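Local atomic coordinates of putative uncharacterized protein PH0242 (Pyrococcus horikoshii, PDB entry 3VU1), a protein that belongs to the oligosaccharyltransferase family, as an AglB protein represented by its C-terminal globular domain, which is modelled with a calcium ion. Residues 24-28 with 379-383; 271-275 with 331-337; 275-281 with 325-331; 293-297 with 308-312. All coordinates share one frame; numbering follows the deposited sequence.

Contact 1: residues 24-28 with 379-383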
loop_
_atom_site.group_PDB
_atom_site.type_symbol
_atom_site.label_atom_id
_atom_site.label_comp_id
_atom_site.label_asym_id
_atom_site.label_seq_id
_atom_site.Cartn_x
_atom_site.Cartn_y
_atom_site.Cartn_z
ATOM N N THR A 24 4.566 13.771 -11.446
ATOM C CA THR A 24 5.484 13.068 -10.579
ATOM C C THR A 24 6.871 13.167 -11.161
ATOM O O THR A 24 7.037 13.353 -12.371
ATOM C CB THR A 24 5.090 11.577 -10.391
ATOM O OG1 THR A 24 5.296 10.840 -11.601
ATOM C CG2 THR A 24 3.638 11.439 -10.006
ATOM N N SER A 25 7.868 13.040 -10.292
ATOM C CA SER A 25 9.267 12.945 -10.696
ATOM C C SER A 25 9.493 11.839 -11.723
ATOM O O SER A 25 8.801 10.817 -11.714
ATOM C CB SER A 25 10.123 12.644 -9.473
ATOM O OG SER A 25 11.343 12.035 -9.866
ATOM N N LYS A 26 10.488 12.038 -12.582
ATOM C CA LYS A 26 10.826 11.058 -13.605
ATOM C C LYS A 26 11.508 9.840 -12.979
ATOM O O LYS A 26 11.793 8.866 -13.677
ATOM C CB LYS A 26 11.714 11.682 -14.700
ATOM C CG LYS A 26 13.120 12.058 -14.237
ATOM C CD LYS A 26 13.980 12.616 -15.362
ATOM C CE LYS A 26 14.965 13.659 -14.845
ATOM N NZ LYS A 26 15.998 13.972 -15.864
ATOM N N TYR A 27 11.763 9.907 -11.669
ATOM C CA TYR A 27 12.389 8.812 -10.913
ATOM C C TYR A 27 11.412 8.114 -9.957
ATOM O O TYR A 27 11.803 7.215 -9.196
ATOM C CB TYR A 27 13.628 9.309 -10.161
ATOM C CG TYR A 27 14.675 9.894 -11.081
ATOM C CD1 TYR A 27 15.310 11.096 -10.772
ATOM C CD2 TYR A 27 15.014 9.259 -12.290
ATOM C CE1 TYR A 27 16.257 11.646 -11.625
ATOM C CE2 TYR A 27 15.960 9.804 -13.149
ATOM C CZ TYR A 27 16.577 10.998 -12.808
ATOM O OH TYR A 27 17.515 11.552 -13.655
ATOM N N ALA A 28 10.146 8.536 -10.002
ATOM C CA ALA A 28 9.098 7.960 -9.174
ATOM C C ALA A 28 8.730 6.547 -9.635
ATOM O O ALA A 28 8.780 6.230 -10.818
ATOM C CB ALA A 28 7.878 8.850 -9.214
ATOM N N VAL A 379 22.591 5.671 -11.540
ATOM C CA VAL A 379 21.391 5.836 -10.730
ATOM C C VAL A 379 20.904 7.280 -10.721
ATOM O O VAL A 379 21.716 8.205 -10.719
ATOM C CB VAL A 379 21.621 5.307 -9.301
ATOM C CG1 VAL A 379 22.767 6.035 -8.625
ATOM C CG2 VAL A 379 20.349 5.399 -8.481
ATOM N N GLY A 380 19.582 7.458 -10.734
ATOM C CA GLY A 380 18.956 8.790 -10.706
ATOM C C GLY A 380 18.278 9.084 -9.372
ATOM O O GLY A 380 17.601 8.214 -8.814
ATOM N N VAL A 381 18.491 10.294 -8.851
ATOM C CA VAL A 381 17.845 10.759 -7.638
ATOM C C VAL A 381 17.307 12.152 -7.847
ATOM O O VAL A 381 17.799 12.887 -8.685
ATOM C CB VAL A 381 18.811 10.794 -6.446
ATOM C CG1 VAL A 381 19.045 9.393 -5.888
ATOM C CG2 VAL A 381 20.116 11.458 -6.844
ATOM N N ASP A 382 16.297 12.511 -7.064
ATOM C CA ASP A 382 15.633 13.817 -7.172
ATOM C C ASP A 382 16.387 14.936 -6.493
ATOM O O ASP A 382 16.273 16.065 -6.916
ATOM C CB ASP A 382 14.205 13.747 -6.623
ATOM C CG ASP A 382 13.267 12.992 -7.555
ATOM O OD1 ASP A 382 13.322 13.282 -8.775
ATOM O OD2 ASP A 382 12.496 12.110 -7.087
ATOM N N LYS A 383 17.147 14.633 -5.445
ATOM C CA LYS A 383 17.942 15.650 -4.743
ATOM C C LYS A 383 19.329 15.123 -4.342
ATOM O O LYS A 383 19.625 13.936 -4.506
ATOM C CB LYS A 383 17.165 16.232 -3.536
ATOM C CG LYS A 383 16.584 15.219 -2.556
ATOM C CD LYS A 383 15.379 15.753 -1.773
ATOM C CE LYS A 383 15.758 16.720 -0.644
ATOM N NZ LYS A 383 16.587 16.145 0.467
#
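The Tyr27 ring lies between Gly380 CA on one face and the CG of its own neighbour Lys26 on the other, both over its centre. Gly380 CA stands 3.9 Å from the Tyr27 ring centroid, 12° off the ring normal, which meets the definition of a CH-pi contact. The ring is carried by a type I beta turn from Ser25 to Ala28, just after helix 13-23, and packs on the end of strand 372-381. Two acceptors approach the ring obliquely: Val381 O lies 3.5 Å from Tyr27 CE1, and Asp382 OD1 lies 3.6 Å from Tyr27 CD1. The Tyr27 ring and Asp382 carboxylate planes are 37° apart, the side chains running past each other in opposite directions. Strand 434-443 adds Glu435 against Tyr27, so the ring is buried where the loop meets the sheet. At the turn's start, the Ser25 hydroxyl has a partner on either segment. Its OG is swung away from its own nitrogen (chi1 157°) and over the following backbone, where Tyr27 N donates to Ser25 OG at 2.8 Å, forming an ST turn. Ser25 OG in turn donates to Asp382 OD1 at 2.6 Å, meeting the carboxylate oxygen on its syn lone pair.

Contact 2: residues 271-275 with 331-337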
loop_
_atom_site.group_PDB
_atom_site.type_symbol
_atom_site.label_atom_id
_atom_site.label_comp_id
_atom_site.label_asym_id
_atom_site.label_seq_id
_atom_site.Cartn_x
_atom_site.Cartn_y
_atom_site.Cartn_z
ATOM N N LYS A 271 -7.344 22.357 10.252
ATOM C CA LYS A 271 -6.335 23.425 10.150
ATOM C C LYS A 271 -5.620 23.741 11.474
ATOM O O LYS A 271 -6.117 23.426 12.549
ATOM C CB LYS A 271 -6.967 24.696 9.572
ATOM C CG LYS A 271 -7.549 24.501 8.174
ATOM C CD LYS A 271 -7.987 25.819 7.542
ATOM C CE LYS A 271 -8.518 25.649 6.118
ATOM N NZ LYS A 271 -9.919 25.134 6.103
ATOM N N LEU A 272 -4.434 24.341 11.371
ATOM C CA LEU A 272 -3.656 24.802 12.515
ATOM C C LEU A 272 -3.277 26.288 12.354
ATOM O O LEU A 272 -2.856 26.720 11.282
ATOM C CB LEU A 272 -2.378 23.968 12.675
ATOM C CG LEU A 272 -2.457 22.580 13.312
ATOM C CD1 LEU A 272 -1.125 21.858 13.130
ATOM C CD2 LEU A 272 -2.818 22.641 14.795
ATOM N N SER A 273 -3.424 27.061 13.424
ATOM C CA SER A 273 -3.032 28.479 13.431
ATOM C C SER A 273 -1.541 28.599 13.644
ATOM O O SER A 273 -0.950 27.755 14.308
ATOM C CB SER A 273 -3.728 29.191 14.586
ATOM O OG SER A 273 -3.275 28.678 15.836
ATOM N N PRO A 274 -0.918 29.661 13.121
ATOM C CA PRO A 274 0.471 29.943 13.576
ATOM C C PRO A 274 0.459 30.208 15.090
ATOM O O PRO A 274 -0.599 30.504 15.628
ATOM C CB PRO A 274 0.840 31.231 12.824
ATOM C CG PRO A 274 -0.149 31.337 11.696
ATOM C CD PRO A 274 -1.407 30.634 12.122
ATOM N N GLY A 275 1.603 30.113 15.762
ATOM C CA GLY A 275 1.679 30.260 17.210
ATOM C C GLY A 275 2.040 28.929 17.861
ATOM O O GLY A 275 2.247 27.921 17.156
ATOM N N LEU A 331 4.641 27.284 15.233
ATOM C CA LEU A 331 4.462 27.366 13.789
ATOM C C LEU A 331 4.446 28.808 13.283
ATOM O O LEU A 331 3.574 29.575 13.661
ATOM C CB LEU A 331 3.143 26.699 13.385
ATOM C CG LEU A 331 2.851 25.295 13.912
ATOM C CD1 LEU A 331 1.464 24.899 13.477
ATOM C CD2 LEU A 331 3.866 24.284 13.408
ATOM N N PRO A 332 5.375 29.169 12.378
ATOM C CA PRO A 332 5.328 30.502 11.793
ATOM C C PRO A 332 4.152 30.594 10.858
ATOM O O PRO A 332 3.584 29.564 10.485
ATOM C CB PRO A 332 6.603 30.560 10.959
ATOM C CG PRO A 332 6.846 29.149 10.548
ATOM C CD PRO A 332 6.373 28.307 11.706
ATOM N N THR A 333 3.804 31.813 10.463
ATOM C CA THR A 333 2.722 32.031 9.502
ATOM C C THR A 333 3.194 31.477 8.148
ATOM O O THR A 333 4.362 31.627 7.802
ATOM C CB THR A 333 2.382 33.541 9.375
ATOM O OG1 THR A 333 3.560 34.203 8.954
ATOM C CG2 THR A 333 1.993 34.172 10.725
ATOM N N ALA A 334 2.292 30.842 7.404
ATOM C CA ALA A 334 2.614 30.146 6.156
ATOM C C ALA A 334 1.332 29.570 5.619
ATOM O O ALA A 334 0.342 29.507 6.344
ATOM C CB ALA A 334 3.590 29.014 6.406
ATOM N N GLN A 335 1.332 29.133 4.363
ATOM C CA GLN A 335 0.114 28.569 3.787
ATOM C C GLN A 335 -0.225 27.192 4.360
ATOM O O GLN A 335 -1.384 26.915 4.627
ATOM C CB GLN A 335 0.191 28.503 2.260
ATOM C CG GLN A 335 -1.041 27.828 1.656
ATOM C CD GLN A 335 -0.990 27.657 0.152
ATOM O OE1 GLN A 335 -1.961 27.192 -0.443
ATOM N NE2 GLN A 335 0.121 28.050 -0.479
ATOM N N LYS A 336 0.779 26.335 4.535
ATOM C CA LYS A 336 0.533 24.998 5.055
ATOM C C LYS A 336 1.735 24.423 5.801
ATOM O O LYS A 336 2.855 24.911 5.646
ATOM C CB LYS A 336 0.096 24.049 3.941
ATOM C CG LYS A 336 1.110 23.848 2.834
ATOM C CD LYS A 336 0.621 22.754 1.905
ATOM C CE LYS A 336 1.477 22.659 0.651
ATOM N NZ LYS A 336 0.895 21.620 -0.243
ATOM N N TYR A 337 1.486 23.398 6.624
ATOM C CA TYR A 337 2.570 22.711 7.359
ATOM C C TYR A 337 2.729 21.248 6.931
ATOM O O TYR A 337 1.750 20.492 6.807
ATOM C CB TYR A 337 2.422 22.837 8.889
ATOM C CG TYR A 337 2.117 24.244 9.348
ATOM C CD1 TYR A 337 0.817 24.616 9.676
ATOM C CD2 TYR A 337 3.118 25.207 9.436
ATOM C CE1 TYR A 337 0.512 25.897 10.090
ATOM C CE2 TYR A 337 2.826 26.498 9.848
ATOM C CZ TYR A 337 1.515 26.836 10.172
ATOM O OH TYR A 337 1.191 28.112 10.579
#
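Gly275 and Leu331 form an antiparallel hydrogen-bonded pair where strand 275-285 begins and strand 325-331 ends, at one end of a four-stranded sheet. Gly275 N reaches Leu331 O at 2.9 Å, and Leu331 N returns to Gly275 O at 3.1 Å. Gly275 has a positive phi of 112°, a backbone shape that glycine adopts readily. From here the chain passes into the larger antiparallel sheet, entering strand 336-356 through a classic beta bulge in which Gln335 and Lys336 both face Leu300. Inside the loop 331-337 sits the Tyr337 ring. With its CG beside the backbone N (chi1 -50°), Leu331 lays CD1 over one face of that ring, offset toward the rim, while Leu272 O and Pro332 O lie at the ring's edge in plane. Leu331 CD1 also meets Leu272 CD1 at 4.0 Å. On the more open flank, the Pro274 ring crosses Tyr337 at about a right angle, with Pro274 CG 3.7 Å from Tyr337 OH, and the same CG touches Thr333 CG2. Tyr337 OH donates to Pro332 O at 2.8 Å. The chemistry is therefore mainly apolar around a buried phenol, and that bond ties the hydroxyl end of the ring to the loop's own backbone.

Contact 3: residues 275-281 with 325-331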
loop_
_atom_site.group_PDB
_atom_site.type_symbol
_atom_site.label_atom_id
_atom_site.label_comp_id
_atom_site.label_asym_id
_atom_site.label_seq_id
_atom_site.Cartn_x
_atom_site.Cartn_y
_atom_site.Cartn_z
ATOM N N GLY A 275 1.603 30.113 15.762
ATOM C CA GLY A 275 1.679 30.260 17.210
ATOM C C GLY A 275 2.040 28.929 17.861
ATOM O O GLY A 275 2.247 27.921 17.156
ATOM N N LYS A 276 2.103 28.915 19.202
ATOM C CA LYS A 276 2.454 27.709 19.972
ATOM C C LYS A 276 1.353 26.663 19.983
ATOM O O LYS A 276 0.173 26.993 20.082
ATOM C CB LYS A 276 2.854 28.041 21.413
ATOM C CG LYS A 276 4.206 28.705 21.483
ATOM C CD LYS A 276 4.652 29.069 22.889
ATOM C CE LYS A 276 5.880 29.980 22.793
ATOM N NZ LYS A 276 6.626 30.069 24.086
ATOM N N HIS A 277 1.746 25.399 19.887
ATOM C CA HIS A 277 0.805 24.317 20.026
ATOM C C HIS A 277 1.421 23.179 20.775
ATOM O O HIS A 277 2.640 22.952 20.736
ATOM C CB HIS A 277 0.383 23.803 18.654
ATOM C CG HIS A 277 -0.469 24.756 17.855
ATOM N ND1 HIS A 277 -1.833 24.704 17.878
ATOM C CD2 HIS A 277 -0.118 25.761 16.935
ATOM C CE1 HIS A 277 -2.335 25.637 17.017
ATOM N NE2 HIS A 277 -1.284 26.283 16.442
ATOM N N THR A 278 0.582 22.425 21.456
ATOM C CA THR A 278 0.994 21.140 21.939
ATOM C C THR A 278 0.130 20.141 21.201
ATOM O O THR A 278 -1.104 20.206 21.254
ATOM C CB THR A 278 0.865 21.041 23.463
ATOM O OG1 THR A 278 1.929 21.795 24.036
ATOM C CG2 THR A 278 1.015 19.606 23.950
ATOM N N LEU A 279 0.786 19.234 20.490
ATOM C CA LEU A 279 0.105 18.342 19.563
ATOM C C LEU A 279 0.353 16.899 19.947
ATOM O O LEU A 279 1.451 16.542 20.421
ATOM C CB LEU A 279 0.608 18.592 18.139
ATOM C CG LEU A 279 0.510 20.007 17.570
ATOM C CD1 LEU A 279 1.231 20.061 16.235
ATOM C CD2 LEU A 279 -0.948 20.432 17.418
ATOM N N ARG A 280 -0.674 16.081 19.766
ATOM C CA ARG A 280 -0.544 14.656 19.872
ATOM C C ARG A 280 -0.666 14.097 18.463
ATOM O O ARG A 280 -1.735 14.226 17.842
ATOM C CB ARG A 280 -1.614 14.061 20.789
ATOM C CG ARG A 280 -1.277 12.631 21.220
ATOM C CD ARG A 280 -2.473 11.911 21.805
ATOM N NE ARG A 280 -2.559 12.101 23.248
ATOM C CZ ARG A 280 -3.700 12.240 23.922
ATOM N NH1 ARG A 280 -4.890 12.239 23.321
ATOM N NH2 ARG A 280 -3.648 12.399 25.220
ATOM N N LEU A 281 0.429 13.517 17.953
ATOM C CA LEU A 281 0.467 12.897 16.620
ATOM C C LEU A 281 0.256 11.371 16.648
ATOM O O LEU A 281 1.009 10.613 17.291
ATOM C CB LEU A 281 1.781 13.263 15.947
ATOM C CG LEU A 281 2.161 14.730 16.214
ATOM C CD1 LEU A 281 3.532 15.044 15.647
ATOM C CD2 LEU A 281 1.140 15.717 15.659
ATOM N N ILE A 325 2.522 10.337 19.873
ATOM C CA ILE A 325 3.685 11.131 20.222
ATOM C C ILE A 325 3.285 12.579 20.452
ATOM O O ILE A 325 2.521 13.139 19.663
ATOM C CB ILE A 325 4.722 11.037 19.092
ATOM C CG1 ILE A 325 5.724 9.968 19.440
ATOM C CG2 ILE A 325 5.482 12.323 18.854
ATOM C CD1 ILE A 325 6.754 9.799 18.360
ATOM N N ILE A 326 3.821 13.184 21.515
ATOM C CA ILE A 326 3.428 14.534 21.913
ATOM C C ILE A 326 4.551 15.463 21.565
ATOM O O ILE A 326 5.682 15.166 21.898
ATOM C CB ILE A 326 3.105 14.622 23.422
ATOM C CG1 ILE A 326 1.811 13.851 23.699
ATOM C CG2 ILE A 326 2.967 16.070 23.846
ATOM C CD1 ILE A 326 1.349 13.823 25.139
ATOM N N VAL A 327 4.254 16.565 20.878
ATOM C CA VAL A 327 5.293 17.533 20.535
ATOM C C VAL A 327 4.834 18.928 20.888
ATOM O O VAL A 327 3.628 19.158 21.039
ATOM C CB VAL A 327 5.706 17.498 19.040
ATOM C CG1 VAL A 327 6.252 16.136 18.652
ATOM C CG2 VAL A 327 4.556 17.900 18.123
ATOM N N ASN A 328 5.802 19.842 21.026
ATOM C CA ASN A 328 5.554 21.283 21.203
ATOM C C ASN A 328 6.201 22.074 20.093
ATOM O O ASN A 328 7.387 21.945 19.859
ATOM C CB ASN A 328 6.102 21.757 22.541
ATOM C CG ASN A 328 5.189 21.398 23.675
ATOM O OD1 ASN A 328 5.327 20.345 24.273
ATOM N ND2 ASN A 328 4.202 22.244 23.936
ATOM N N VAL A 329 5.436 22.906 19.410
ATOM C CA VAL A 329 5.963 23.582 18.246
ATOM C C VAL A 329 5.450 25.013 18.126
ATOM O O VAL A 329 4.291 25.299 18.424
ATOM C CB VAL A 329 5.674 22.757 16.956
ATOM C CG1 VAL A 329 4.168 22.622 16.672
ATOM C CG2 VAL A 329 6.428 23.325 15.756
ATOM N N THR A 330 6.322 25.914 17.697
ATOM C CA THR A 330 5.876 27.236 17.316
ATOM C C THR A 330 5.847 27.292 15.798
ATOM O O THR A 330 6.904 27.330 15.154
ATOM C CB THR A 330 6.796 28.345 17.868
ATOM O OG1 THR A 330 6.982 28.159 19.286
ATOM C CG2 THR A 330 6.171 29.712 17.605
ATOM N N LEU A 331 4.641 27.284 15.233
ATOM C CA LEU A 331 4.462 27.366 13.789
ATOM C C LEU A 331 4.446 28.808 13.283
ATOM O O LEU A 331 3.574 29.575 13.661
ATOM C CB LEU A 331 3.143 26.699 13.385
ATOM C CG LEU A 331 2.851 25.295 13.912
ATOM C CD1 LEU A 331 1.464 24.899 13.477
ATOM C CD2 LEU A 331 3.866 24.284 13.408
#
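His277 and Val329, Leu279 and Val327, and Leu281 and Ile325 are joined by paired backbone hydrogen bonds, continuing the pairing that starts at Gly275. Leu279 N to Val327 O, at 2.9 Å, is representative. Between these pairs, CA-H groups face carbonyls, as at Ile326 CA to Leu279 O, 3.2 Å. The side chains then interlock on the face bearing Leu279, Leu281, Val327 and Val329. Leu279 CD1 touches Val329 CG1 at 3.9 Å, and Leu281 CD1 comes across Val327 at about a right angle to meet its CG2 at 3.9 Å. Val329 CG1 can reach Leu279 because chi1 of 64° sets that methyl between its own backbone N and carbonyl carbon. His277 CD2 approaches Leu331 CD1 obliquely at 3.9 Å.

The two strands run 158° apart as neighbours in a four-stranded antiparallel sheet, with 325-331 outermost and 253-262 beyond 275-285. The apolar face meets strands 304-314 and 336-356 of a second sheet, a sandwich-like layering in which Val311 presses on Val327 and Val329, and Phe339 on Leu279. The His277 ring is held at both nitrogens, NE2 by Ser273 O and ND1 by the Asp260 carboxylate. On the other face, Arg280 CG lies 4.1 Å from Ile326 CG1, and its chain bends at chi3 (-90°). Its guanidinium forms a salt bridge with Glu259 and a cation-pi contact with Trp266, residues of the adjoining strands 253-262 and 265-268.

Contact 4: residues 293-297 with 308-312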
loop_
_atom_site.group_PDB
_atom_site.type_symbol
_atom_site.label_atom_id
_atom_site.label_comp_id
_atom_site.label_asym_id
_atom_site.label_seq_id
_atom_site.Cartn_x
_atom_site.Cartn_y
_atom_site.Cartn_z
ATOM N N ALA A 293 14.947 8.172 14.234
ATOM C CA ALA A 293 14.223 9.078 13.365
ATOM C C ALA A 293 14.129 10.479 13.976
ATOM O O ALA A 293 14.000 10.618 15.191
ATOM C CB ALA A 293 12.817 8.518 13.110
ATOM N N THR A 294 14.169 11.501 13.126
ATOM C CA THR A 294 13.917 12.885 13.532
ATOM C C THR A 294 12.588 13.384 12.956
ATOM O O THR A 294 12.321 13.167 11.774
ATOM C CB THR A 294 15.039 13.812 13.031
ATOM O OG1 THR A 294 16.290 13.225 13.363
ATOM C CG2 THR A 294 14.953 15.190 13.673
ATOM N N LEU A 295 11.777 14.054 13.784
ATOM C CA LEU A 295 10.552 14.705 13.318
ATOM C C LEU A 295 10.751 16.189 12.971
ATOM O O LEU A 295 11.400 16.935 13.721
ATOM C CB LEU A 295 9.462 14.577 14.357
ATOM C CG LEU A 295 9.224 13.169 14.856
ATOM C CD1 LEU A 295 8.219 13.154 16.001
ATOM C CD2 LEU A 295 8.746 12.297 13.710
ATOM N N TYR A 296 10.193 16.617 11.838
ATOM C CA TYR A 296 10.200 18.040 11.502
ATOM C C TYR A 296 8.841 18.555 11.129
ATOM O O TYR A 296 7.915 17.787 10.855
ATOM C CB TYR A 296 11.101 18.326 10.332
ATOM C CG TYR A 296 12.517 17.910 10.530
ATOM C CD1 TYR A 296 12.933 16.622 10.201
ATOM C CD2 TYR A 296 13.466 18.812 11.020
ATOM C CE1 TYR A 296 14.250 16.244 10.349
ATOM C CE2 TYR A 296 14.798 18.444 11.171
ATOM C CZ TYR A 296 15.178 17.160 10.831
ATOM O OH TYR A 296 16.471 16.770 10.992
ATOM N N VAL A 297 8.731 19.875 11.134
ATOM C CA VAL A 297 7.647 20.565 10.460
ATOM C C VAL A 297 8.293 21.522 9.451
ATOM O O VAL A 297 9.219 22.292 9.791
ATOM C CB VAL A 297 6.718 21.290 11.464
ATOM C CG1 VAL A 297 5.621 22.053 10.741
ATOM C CG2 VAL A 297 6.070 20.289 12.414
ATOM N N ARG A 308 12.463 25.131 8.511
ATOM C CA ARG A 308 12.509 23.739 8.946
ATOM C C ARG A 308 12.698 23.740 10.449
ATOM O O ARG A 308 13.652 24.337 10.957
ATOM C CB ARG A 308 13.653 22.962 8.288
ATOM C CG ARG A 308 13.529 22.784 6.788
ATOM C CD ARG A 308 14.887 22.562 6.131
ATOM N NE ARG A 308 14.742 22.330 4.689
ATOM C CZ ARG A 308 14.748 23.288 3.756
ATOM N NH1 ARG A 308 14.899 24.569 4.095
ATOM N NH2 ARG A 308 14.601 22.961 2.474
ATOM N N ILE A 309 11.791 23.067 11.150
ATOM C CA ILE A 309 11.800 23.040 12.601
ATOM C C ILE A 309 11.810 21.606 13.096
ATOM O O ILE A 309 10.887 20.831 12.803
ATOM C CB ILE A 309 10.562 23.759 13.197
ATOM C CG1 ILE A 309 10.362 25.119 12.538
ATOM C CG2 ILE A 309 10.680 23.884 14.715
ATOM C CD1 ILE A 309 8.914 25.536 12.488
ATOM N N LYS A 310 12.847 21.268 13.856
ATOM C CA LYS A 310 12.942 19.977 14.518
ATOM C C LYS A 310 12.009 19.958 15.738
ATOM O O LYS A 310 12.117 20.797 16.624
ATOM C CB LYS A 310 14.397 19.676 14.895
ATOM C CG LYS A 310 14.540 18.590 15.936
ATOM C CD LYS A 310 15.954 18.062 16.099
ATOM C CE LYS A 310 15.966 17.205 17.369
ATOM N NZ LYS A 310 17.135 16.298 17.528
ATOM N N VAL A 311 11.092 19.000 15.780
ATOM C CA VAL A 311 10.096 18.952 16.842
ATOM C C VAL A 311 10.182 17.697 17.682
ATOM O O VAL A 311 9.369 17.516 18.592
ATOM C CB VAL A 311 8.624 19.054 16.311
ATOM C CG1 VAL A 311 8.397 20.367 15.574
ATOM C CG2 VAL A 311 8.202 17.848 15.449
ATOM N N GLY A 312 11.111 16.799 17.361
ATOM C CA GLY A 312 11.127 15.498 18.041
ATOM C C GLY A 312 12.029 14.451 17.445
ATOM O O GLY A 312 12.566 14.620 16.355
#
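Leu295 and Val297 pack against Val311 on the inner side of a beta hairpin, formed by strands 293-301 and 304-314, while Thr294 and Tyr296 meet Lys310 on the outer side. The two sides differ in burial more than in contact length. On the inner one, where Leu295 and Val297 are buried, Leu295 CB lies 3.7 Å from Val311 CG2, and Val297 CG2 lies 3.9 Å from Val311 CG1, so the two methyls of one valine serve two residues. Chi1 of -61° permits this: it places Val311 CG1 beside the backbone N, toward Val297, and tucks CG2 between N and carbonyl carbon, toward Leu295. Strand 325-331 closes this side, with Val327 and Val329 on Val311, Leu331 on Val297 and Ile325 on Leu295.

Backbone bonding is regular at Val297 and Ile309, each N-H reaching the other's carbonyl, with Val297 N to Ile309 O at 2.9 Å. At Leu295 the bonds go to successive residues: Val311 N gives to Leu295 O at 2.9 Å, and Leu295 N gives to Gly312 O. The strand directions here are 131° apart, a marked twist away from strict antiparallel.

The outer side faces solvent. There the exposed Lys310 runs out extended and pairs with Glu313 through its ammonium group. Its aliphatic part crosses Thr294 at about a right angle, CD to CG2 of Thr294, while the partly exposed Tyr296 ring leans obliquely on Lys310, Tyr296 CE2 coming within 3.9 Å of Lys310 CB.

Overall arrangement
Contacts 2, 3 and 4 form one cluster in the Peripheral 1 domain. Contact 3 lies about 11 Å, centre to centre, from both contact 2 and contact 4, and shares Gly275 and Leu331 with contact 2. Leu331 ties all three, its CD2 lying 3.9 Å from Val297 CG1 of contact 4; Val329 CG2 and Val311 CG1, 3.6 Å apart, join contacts 3 and 4 directly. Contact 1 stands apart, its nearest atoms about 7 Å from contact 4, though both reach the same sheet. The calcium ion, bound by Glu76, Ala285, His319 and Glu322, is about 14 Å from the Ile325 side chain of contact 3, whose strand 275-285 ends at Ala285.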